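Local coordinates for protein antigen TpF1 (Treponema pallidum, PDB 2FJC) that belongs to the Dps family of mini-ferritins, binds ferric iron and probably oxidises iron, and may also have a structural role in the outer membrane, at residues 29-34 / 87-92. Numbering follows the deposited sequence.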
ATOM      1  N   TYR B  29      14.614  20.715 -19.032  1.00 28.19           N
ATOM      2  CA  TYR B  29      13.305  20.142 -18.790  1.00 28.50           C
ATOM      3  C   TYR B  29      12.497  20.061 -20.074  1.00 29.95           C
ATOM      4  O   TYR B  29      11.919  19.021 -20.399  1.00 30.56           O
ATOM      5  CB  TYR B  29      12.543  20.981 -17.769  1.00 27.12           C
ATOM      6  CG  TYR B  29      11.169  20.441 -17.446  1.00 26.90           C
ATOM      7  CD1 TYR B  29      11.013  19.239 -16.756  1.00 26.70           C
ATOM      8  CD2 TYR B  29      10.020  21.136 -17.824  1.00 28.65           C
ATOM      9  CE1 TYR B  29       9.745  18.743 -16.448  1.00 27.68           C
ATOM     10  CE2 TYR B  29       8.746  20.652 -17.523  1.00 27.60           C
ATOM     11  CZ  TYR B  29       8.613  19.456 -16.835  1.00 28.20           C
ATOM     12  OH  TYR B  29       7.355  18.978 -16.547  1.00 25.15           O
ATOM     13  N   ILE B  30      12.461  21.162 -20.808  1.00 29.55           N
ATOM     14  CA  ILE B  30      11.718  21.197 -22.042  1.00 30.93           C
ATOM     15  C   ILE B  30      12.445  20.466 -23.165  1.00 32.08           C
ATOM     16  O   ILE B  30      11.813  19.836 -24.015  1.00 32.22           O
ATOM     17  CB  ILE B  30      11.406  22.649 -22.411  1.00 30.59           C
ATOM     18  CG1 ILE B  30      10.332  23.156 -21.446  1.00 29.87           C
ATOM     19  CG2 ILE B  30      10.939  22.755 -23.861  1.00 25.73           C
ATOM     20  CD1 ILE B  30      10.004  24.604 -21.622  1.00 36.88           C
ATOM     21  N   LYS B  31      13.769  20.521 -23.144  1.00 31.04           N
ATOM     22  CA  LYS B  31      14.565  19.854 -24.154  1.00 31.23           C
ATOM     23  C   LYS B  31      14.309  18.356 -24.060  1.00 31.50           C
ATOM     24  O   LYS B  31      14.191  17.667 -25.073  1.00 32.62           O
ATOM     25  CB  LYS B  31      16.043  20.170 -23.921  1.00 32.01           C
ATOM     26  CG  LYS B  31      16.975  19.804 -25.055  1.00 32.53           C
ATOM     27  CD  LYS B  31      18.354  20.432 -24.822  1.00 32.68           C
ATOM     28  CE  LYS B  31      19.335  20.051 -25.919  1.00 33.73           C
ATOM     29  NZ  LYS B  31      20.668  20.651 -25.692  1.00 33.60           N
ATOM     30  N   LEU B  32      14.216  17.851 -22.835  1.00 31.62           N
ATOM     31  CA  LEU B  32      13.980  16.430 -22.624  1.00 31.67           C
ATOM     32  C   LEU B  32      12.607  16.031 -23.156  1.00 32.46           C
ATOM     33  O   LEU B  32      12.420  14.908 -23.620  1.00 32.19           O
ATOM     34  CB  LEU B  32      14.098  16.087 -21.139  1.00 31.50           C
ATOM     35  CG  LEU B  32      15.529  16.101 -20.602  1.00 30.99           C
ATOM     36  CD1 LEU B  32      15.516  16.017 -19.084  1.00 29.73           C
ATOM     37  CD2 LEU B  32      16.305  14.939 -21.213  1.00 28.15           C
ATOM     38  N   HIS B  33      11.641  16.940 -23.085  1.00 31.87           N
ATOM     39  CA  HIS B  33      10.321  16.625 -23.608  1.00 33.89           C
ATOM     40  C   HIS B  33      10.445  16.509 -25.117  1.00 34.13           C
ATOM     41  O   HIS B  33       9.826  15.643 -25.734  1.00 36.06           O
ATOM     42  CB  HIS B  33       9.292  17.707 -23.264  1.00 33.41           C
ATOM     43  CG  HIS B  33       8.695  17.560 -21.899  1.00 34.92           C
ATOM     44  ND1 HIS B  33       9.376  17.885 -20.744  1.00 34.27           N
ATOM     45  CD2 HIS B  33       7.479  17.109 -21.503  1.00 35.26           C
ATOM     46  CE1 HIS B  33       8.606  17.640 -19.699  1.00 34.67           C
ATOM     47  NE2 HIS B  33       7.449  17.167 -20.131  1.00 33.35           N
ATOM     48  N   ASN B  34      11.255  17.381 -25.707  1.00 33.80           N
ATOM     49  CA  ASN B  34      11.463  17.361 -27.142  1.00 32.20           C
ATOM     50  C   ASN B  34      11.890  15.951 -27.558  1.00 32.92           C
ATOM     51  O   ASN B  34      11.268  15.351 -28.425  1.00 34.32           O
ATOM     52  CB  ASN B  34      12.542  18.368 -27.529  1.00 32.27           C
ATOM     53  CG  ASN B  34      12.593  18.617 -29.018  1.00 29.68           C
ATOM     54  OD1 ASN B  34      12.591  17.686 -29.810  1.00 28.45           O
ATOM     55  ND2 ASN B  34      12.651  19.878 -29.403  1.00 30.06           N
ATOM     56  N   SER B  87      20.707  30.621 -19.381  1.00 35.67           N
ATOM     57  CA  SER B  87      21.108  29.267 -19.722  1.00 35.82           C
ATOM     58  C   SER B  87      22.289  29.090 -20.661  1.00 37.01           C
ATOM     59  O   SER B  87      22.430  29.804 -21.651  1.00 37.25           O
ATOM     60  CB  SER B  87      19.918  28.500 -20.295  1.00 34.37           C
ATOM     61  OG  SER B  87      20.253  27.140 -20.494  1.00 33.02           O
ATOM     62  N   GLY B  88      23.126  28.111 -20.333  1.00 36.93           N
ATOM     63  CA  GLY B  88      24.272  27.794 -21.153  1.00 37.05           C
ATOM     64  C   GLY B  88      23.938  26.560 -21.971  1.00 38.63           C
ATOM     65  O   GLY B  88      24.801  25.988 -22.635  1.00 39.55           O
ATOM     66  N   ILE B  89      22.678  26.140 -21.915  1.00 37.19           N
ATOM     67  CA  ILE B  89      22.236  24.975 -22.663  1.00 37.23           C
ATOM     68  C   ILE B  89      21.404  25.401 -23.866  1.00 37.26           C
ATOM     69  O   ILE B  89      20.429  26.150 -23.745  1.00 36.45           O
ATOM     70  CB  ILE B  89      21.400  24.021 -21.785  1.00 37.16           C
ATOM     71  CG1 ILE B  89      22.286  23.397 -20.707  1.00 36.88           C
ATOM     72  CG2 ILE B  89      20.787  22.928 -22.640  1.00 37.26           C
ATOM     73  CD1 ILE B  89      21.559  22.447 -19.796  1.00 37.55           C
ATOM     74  N   ALA B  90      21.801  24.916 -25.034  1.00 36.65           N
ATOM     75  CA  ALA B  90      21.099  25.245 -26.257  1.00 36.53           C
ATOM     76  C   ALA B  90      19.820  24.421 -26.361  1.00 37.13           C
ATOM     77  O   ALA B  90      19.797  23.234 -26.012  1.00 35.52           O
ATOM     78  CB  ALA B  90      22.003  24.968 -27.460  1.00 34.68           C
ATOM     79  N   GLU B  91      18.756  25.056 -26.839  1.00 37.65           N
ATOM     80  CA  GLU B  91      17.487  24.367 -27.012  1.00 39.41           C
ATOM     81  C   GLU B  91      17.545  23.494 -28.262  1.00 40.73           C
ATOM     82  O   GLU B  91      18.297  23.779 -29.189  1.00 41.22           O
ATOM     83  CB  GLU B  91      16.343  25.377 -27.130  1.00 38.67           C
ATOM     84  CG  GLU B  91      16.136  26.200 -25.869  1.00 38.24           C
ATOM     85  CD  GLU B  91      14.743  26.778 -25.775  1.00 38.57           C
ATOM     86  OE1 GLU B  91      14.379  27.616 -26.625  1.00 40.98           O
ATOM     87  OE2 GLU B  91      14.002  26.389 -24.851  1.00 38.23           O
ATOM     88  N   GLU B  92      16.766  22.417 -28.270  1.00 42.87           N
ATOM     89  CA  GLU B  92      16.719  21.513 -29.406  1.00 44.05           C
ATOM     90  C   GLU B  92      15.743  22.105 -30.411  1.00 45.99           C
ATOM     91  O   GLU B  92      14.556  22.243 -30.129  1.00 44.87           O
ATOM     92  CB  GLU B  92      16.244  20.127 -28.973  1.00 42.98           C
ATOM     93  CG  GLU B  92      16.256  19.120 -30.090  1.00 43.61           C
ATOM     94  CD  GLU B  92      17.629  18.986 -30.727  1.00 45.32           C
ATOM     95  OE1 GLU B  92      18.522  18.370 -30.106  1.00 43.38           O
ATOM     96  OE2 GLU B  92      17.818  19.511 -31.847  1.00 46.06           O
TER
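Lys31 reaches from helix 8-38 of the ferritin-like four-helix bundle to the long connection that follows helix 80-86; this short helix, between the second and third bundle helices, is a hallmark of Dps mini-ferritins. The lysine is extended throughout, its first torsion (chi1 -167°) setting CG opposite the backbone N. That reach brings NZ within 2.7 Å of Ala90 O, to which it donates in the carbonyl plane. Asp109 of helix 99-127 forms a salt bridge with the same NZ, tying helix, connection and a second helix together at one ammonium group. The Ile89 side chain crosses the lysine chain at a slant, its CG2 4.1 Å from Lys31 CD. Nearer the helix backbone, Lys31 CG rests 4.0 Å from Glu92 CB, where the backbones come nearest. Asn34 meets the bent Glu92 chain at about a right angle, its CG 3.8 Å from Glu92 CG; the amide is held by His38 through OD1 and by Ala78 O of the second subunit through ND2. The Glu92 carboxylate turns instead to Tyr35 and Arg105. Against this buried part, the solvent side is Ala90, exposed, its CB pointing away from 29-34. Asp24 of helix 8-38 holds the start of the connection through Ser87 OG and Gly88 N, at an ST turn in which Ser87 OG accepts from Ile89 N at 3.0 Å.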